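Long-range contact in twitching motility protein PilT (Aquifex aeolicus, PDB 2EYU), which probably hydrolyses ATP as the motor that retracts type IV pili and so drives twitching motility: residues Phe8-His22 against Thr40-Thr52. The protein carries 1 engineered substitution. Sequence-based numbering, arbitrary orientation.
Sequences FKKLGLPDKVLELCH and TTIASMIDYINQT
Leu18 lies over the centre of one face of the Tyr48 ring, its CG 4.1 Å from the ring centroid, a CH-pi contact that a branched aliphatic side chain makes well. On the opposite face, offset toward the rim, sits OG1 of Thr52, whose hydroxyl donates to the Tyr48 carbonyl one helical turn back. The edge of the tyrosine meets His22 in plane: CE1 of His22 comes within 2.9 Å of Tyr48 OH, with the two ring planes at 82°. Tyr48 reaches this place because its CG stands anti to the backbone N (chi1 173°), which carries the ring out to the 8-22 side.

The same Leu18 also serves a second ring, setting CD1 on a face of Phe8 near the rim. At the edge of Phe8 lies Ser44 OG, 3.1 Å from Phe8 CB; a small serine lets the backbones come close here, and its hydroxyl makes a weak hydrogen bond to the carbonyl of Pro6.

Beside Phe8 and pointing the same way runs Met45, present as selenomethionine, long and flexible enough to touch several neighbours. Its CG lies 3.4 Å from Phe8 CE2, and the bend at chi3 (64°) turns the methyl CE to within 3.4 Å of Cys21 SG, while Val17 crosses the chain at SE; both are compact groups that pack closely on the Met45 tip. One turn earlier in the helix, Leu13 CD1 meets Thr41 CG2 tip to tip at 3.6 Å; threonine offers this methyl as well as a hydroxyl, which is hydrogen-bonded to Gln168.

Residues 8-22 thus pack along one flank of helix 38-52, and Met45 and Ile49 also touch Phe127 of strand 125-130, joining the contact to the central sheet. This helix begins at the end of an apparent Walker A loop, the strand-loop-helix arrangement characteristic of P-loop NTPases such as the secretion ATPases.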
# COMPACT_ATOMS: atom_id res chain seq x y z
N PHE A 8 -1.18 -7.53 13.52
CA PHE A 8 -0.87 -6.20 13.00
C PHE A 8 -0.19 -5.29 14.03
O PHE A 8 0.43 -4.30 13.61
CB PHE A 8 -2.13 -5.51 12.48
CG PHE A 8 -1.82 -4.27 11.64
CD1 PHE A 8 -1.76 -3.02 12.22
CD2 PHE A 8 -1.61 -4.40 10.27
CE1 PHE A 8 -1.48 -1.89 11.47
CE2 PHE A 8 -1.32 -3.27 9.52
CZ PHE A 8 -1.26 -2.02 10.11
N LYS A 9 -0.32 -5.61 15.30
CA LYS A 9 0.27 -4.83 16.38
C LYS A 9 1.77 -5.06 16.46
O LYS A 9 2.54 -4.27 17.01
CB LYS A 9 -0.44 -5.18 17.69
CG LYS A 9 0.12 -4.53 18.94
CD LYS A 9 -0.85 -4.63 20.10
CE LYS A 9 -0.87 -3.36 20.93
NZ LYS A 9 -1.06 -3.65 22.38
N LYS A 10 2.25 -6.16 15.91
CA LYS A 10 3.67 -6.44 15.88
C LYS A 10 4.35 -5.80 14.66
O LYS A 10 5.57 -5.91 14.54
CB LYS A 10 3.94 -7.95 15.81
CG LYS A 10 3.02 -8.83 16.63
CD LYS A 10 3.10 -8.49 18.11
CE LYS A 10 1.93 -7.62 18.53
NZ LYS A 10 2.32 -6.56 19.51
N LEU A 11 3.57 -5.18 13.78
CA LEU A 11 4.10 -4.69 12.51
C LEU A 11 4.96 -3.45 12.67
O LEU A 11 5.91 -3.19 11.93
CB LEU A 11 2.93 -4.42 11.56
CG LEU A 11 2.92 -5.14 10.21
CD1 LEU A 11 3.27 -6.61 10.35
CD2 LEU A 11 1.57 -4.99 9.53
N GLY A 12 4.67 -2.59 13.65
CA GLY A 12 5.50 -1.39 13.74
C GLY A 12 4.89 -0.28 12.89
O GLY A 12 5.52 0.75 12.64
N LEU A 13 3.66 -0.51 12.45
CA LEU A 13 2.87 0.44 11.70
C LEU A 13 1.81 1.02 12.64
O LEU A 13 1.36 0.32 13.56
CB LEU A 13 2.21 -0.21 10.49
CG LEU A 13 3.18 -0.69 9.40
CD1 LEU A 13 2.56 -1.83 8.61
CD2 LEU A 13 3.58 0.47 8.51
N PRO A 14 1.40 2.26 12.45
CA PRO A 14 0.43 2.86 13.37
C PRO A 14 -1.01 2.54 12.99
O PRO A 14 -1.33 2.27 11.83
CB PRO A 14 0.72 4.35 13.24
CG PRO A 14 1.82 4.48 12.24
CD PRO A 14 1.82 3.22 11.42
N ASP A 15 -1.85 2.57 14.02
CA ASP A 15 -3.25 2.27 14.07
C ASP A 15 -4.04 2.78 12.87
O ASP A 15 -4.89 2.06 12.34
CB ASP A 15 -3.89 2.88 15.33
CG ASP A 15 -3.19 2.55 16.63
OD1 ASP A 15 -3.41 3.28 17.62
OD2 ASP A 15 -2.43 1.56 16.68
N LYS A 16 -3.82 4.00 12.40
CA LYS A 16 -4.69 4.48 11.33
C LYS A 16 -4.60 3.64 10.05
O LYS A 16 -5.51 3.73 9.23
CB LYS A 16 -4.37 5.95 11.00
CG LYS A 16 -4.23 6.20 9.51
CD LYS A 16 -4.21 7.70 9.20
CE LYS A 16 -5.52 8.15 8.58
NZ LYS A 16 -6.70 7.76 9.42
N VAL A 17 -3.55 2.85 9.86
CA VAL A 17 -3.45 2.02 8.66
C VAL A 17 -4.51 0.94 8.68
O VAL A 17 -5.14 0.58 7.68
CB VAL A 17 -2.05 1.39 8.55
CG1 VAL A 17 -2.06 0.26 7.52
CG2 VAL A 17 -1.00 2.43 8.19
N LEU A 18 -4.72 0.36 9.85
CA LEU A 18 -5.78 -0.64 10.04
C LEU A 18 -7.17 -0.05 9.92
O LEU A 18 -8.18 -0.71 9.62
CB LEU A 18 -5.57 -1.28 11.42
CG LEU A 18 -5.88 -2.76 11.62
CD1 LEU A 18 -5.27 -3.64 10.54
CD2 LEU A 18 -5.41 -3.20 13.00
N GLU A 19 -7.35 1.25 10.13
CA GLU A 19 -8.70 1.81 9.95
C GLU A 19 -9.15 1.72 8.50
O GLU A 19 -10.34 1.75 8.17
CB GLU A 19 -8.68 3.27 10.34
CG GLU A 19 -8.87 3.59 11.82
CD GLU A 19 -8.61 5.08 12.01
OE1 GLU A 19 -8.93 5.83 11.05
OE2 GLU A 19 -8.10 5.46 13.08
N LEU A 20 -8.13 1.64 7.64
CA LEU A 20 -8.32 1.53 6.20
C LEU A 20 -9.13 0.29 5.89
O LEU A 20 -9.98 0.21 5.00
CB LEU A 20 -6.99 1.47 5.46
CG LEU A 20 -6.21 2.77 5.26
CD1 LEU A 20 -6.19 3.62 6.51
CD2 LEU A 20 -4.79 2.46 4.79
N CYS A 21 -8.89 -0.77 6.67
CA CYS A 21 -9.66 -1.98 6.41
C CYS A 21 -11.15 -1.78 6.69
O CYS A 21 -11.94 -2.65 6.30
CB CYS A 21 -9.17 -3.12 7.31
SG CYS A 21 -7.39 -3.38 7.05
N HIS A 22 -11.52 -0.71 7.39
CA HIS A 22 -12.95 -0.50 7.60
C HIS A 22 -13.55 0.29 6.45
O HIS A 22 -14.75 0.56 6.45
CB HIS A 22 -13.16 0.21 8.95
CG HIS A 22 -13.01 -0.78 10.08
ND1 HIS A 22 -12.13 -0.63 11.11
CD2 HIS A 22 -13.66 -1.95 10.30
CE1 HIS A 22 -12.23 -1.66 11.94
NE2 HIS A 22 -13.16 -2.48 11.47
N THR A 40 3.65 -9.43 3.88
CA THR A 40 3.40 -9.65 5.30
C THR A 40 2.47 -8.58 5.87
O THR A 40 1.61 -8.83 6.73
CB THR A 40 4.72 -9.67 6.10
OG1 THR A 40 5.47 -10.82 5.74
CG2 THR A 40 4.42 -9.77 7.59
N THR A 41 2.63 -7.33 5.41
CA THR A 41 1.72 -6.28 5.88
C THR A 41 0.30 -6.55 5.37
O THR A 41 -0.65 -6.64 6.13
CB THR A 41 2.24 -4.91 5.42
OG1 THR A 41 3.49 -4.75 6.12
CG2 THR A 41 1.36 -3.71 5.81
N ILE A 42 0.19 -6.68 4.06
CA ILE A 42 -1.05 -7.07 3.41
C ILE A 42 -1.77 -8.21 4.10
O ILE A 42 -2.97 -8.25 4.38
CB ILE A 42 -0.64 -7.50 1.98
CG1 ILE A 42 -0.56 -6.29 1.04
CG2 ILE A 42 -1.54 -8.60 1.46
CD1 ILE A 42 -1.43 -5.17 1.60
N ALA A 43 -0.98 -9.25 4.43
CA ALA A 43 -1.59 -10.45 5.00
C ALA A 43 -2.08 -10.20 6.42
O ALA A 43 -3.12 -10.71 6.87
CB ALA A 43 -0.56 -11.56 4.88
N SER A 44 -1.33 -9.40 7.17
CA SER A 44 -1.73 -9.05 8.52
C SER A 44 -3.01 -8.20 8.51
O SER A 44 -3.86 -8.37 9.40
CB SER A 44 -0.64 -8.28 9.26
OG SER A 44 -1.23 -7.68 10.42
N MSE A 45 -3.13 -7.30 7.54
CA MSE A 45 -4.31 -6.44 7.40
C MSE A 45 -5.50 -7.23 6.90
O MSE A 45 -6.63 -7.08 7.36
CB MSE A 45 -4.08 -5.29 6.42
CG MSE A 45 -3.02 -4.28 6.77
SE MSE A 45 -2.76 -2.94 5.41
CE MSE A 45 -4.55 -2.25 5.64
N ILE A 46 -5.34 -8.11 5.92
CA ILE A 46 -6.48 -8.93 5.53
C ILE A 46 -6.90 -9.88 6.64
O ILE A 46 -8.07 -10.15 6.92
CB ILE A 46 -6.12 -9.72 4.25
CG1 ILE A 46 -5.98 -8.85 3.00
CG2 ILE A 46 -7.11 -10.86 4.01
CD1 ILE A 46 -5.45 -9.68 1.84
N ASP A 47 -5.91 -10.45 7.35
CA ASP A 47 -6.29 -11.38 8.41
C ASP A 47 -7.04 -10.70 9.55
O ASP A 47 -7.78 -11.40 10.23
CB ASP A 47 -5.08 -12.12 8.99
CG ASP A 47 -5.53 -13.32 9.82
OD1 ASP A 47 -5.20 -13.35 11.03
OD2 ASP A 47 -6.22 -14.20 9.27
N TYR A 48 -6.85 -9.40 9.74
CA TYR A 48 -7.65 -8.58 10.62
C TYR A 48 -9.10 -8.62 10.17
O TYR A 48 -10.02 -8.82 10.96
CB TYR A 48 -7.22 -7.11 10.65
CG TYR A 48 -8.13 -6.19 11.44
CD1 TYR A 48 -8.22 -6.21 12.82
CD2 TYR A 48 -8.95 -5.28 10.78
CE1 TYR A 48 -9.06 -5.37 13.53
CE2 TYR A 48 -9.79 -4.44 11.47
CZ TYR A 48 -9.85 -4.48 12.85
OH TYR A 48 -10.70 -3.63 13.51
N ILE A 49 -9.25 -8.38 8.87
CA ILE A 49 -10.59 -8.42 8.29
C ILE A 49 -11.20 -9.77 8.61
O ILE A 49 -12.26 -9.81 9.23
CB ILE A 49 -10.56 -8.15 6.78
CG1 ILE A 49 -9.78 -6.90 6.38
CG2 ILE A 49 -11.97 -8.08 6.24
CD1 ILE A 49 -9.47 -6.79 4.90
N ASN A 50 -10.51 -10.84 8.20
CA ASN A 50 -10.90 -12.22 8.47
C ASN A 50 -11.48 -12.41 9.87
O ASN A 50 -12.47 -13.11 10.06
CB ASN A 50 -9.68 -13.14 8.34
CG ASN A 50 -9.93 -14.60 8.11
OD1 ASN A 50 -9.01 -15.42 8.19
ND2 ASN A 50 -11.15 -15.01 7.79
N GLN A 51 -10.82 -11.80 10.86
CA GLN A 51 -11.14 -12.06 12.25
C GLN A 51 -12.29 -11.18 12.74
O GLN A 51 -12.95 -11.48 13.72
CB GLN A 51 -9.95 -11.79 13.16
CG GLN A 51 -8.63 -12.37 12.71
CD GLN A 51 -7.43 -11.55 13.13
OE1 GLN A 51 -6.62 -11.18 12.28
NE2 GLN A 51 -7.32 -11.28 14.43
N THR A 52 -12.48 -10.07 12.05
CA THR A 52 -13.38 -9.04 12.55
C THR A 52 -14.69 -8.97 11.80
O THR A 52 -15.75 -8.72 12.38
CB THR A 52 -12.64 -7.68 12.48
OG1 THR A 52 -11.54 -7.76 13.41
CG2 THR A 52 -13.54 -6.54 12.89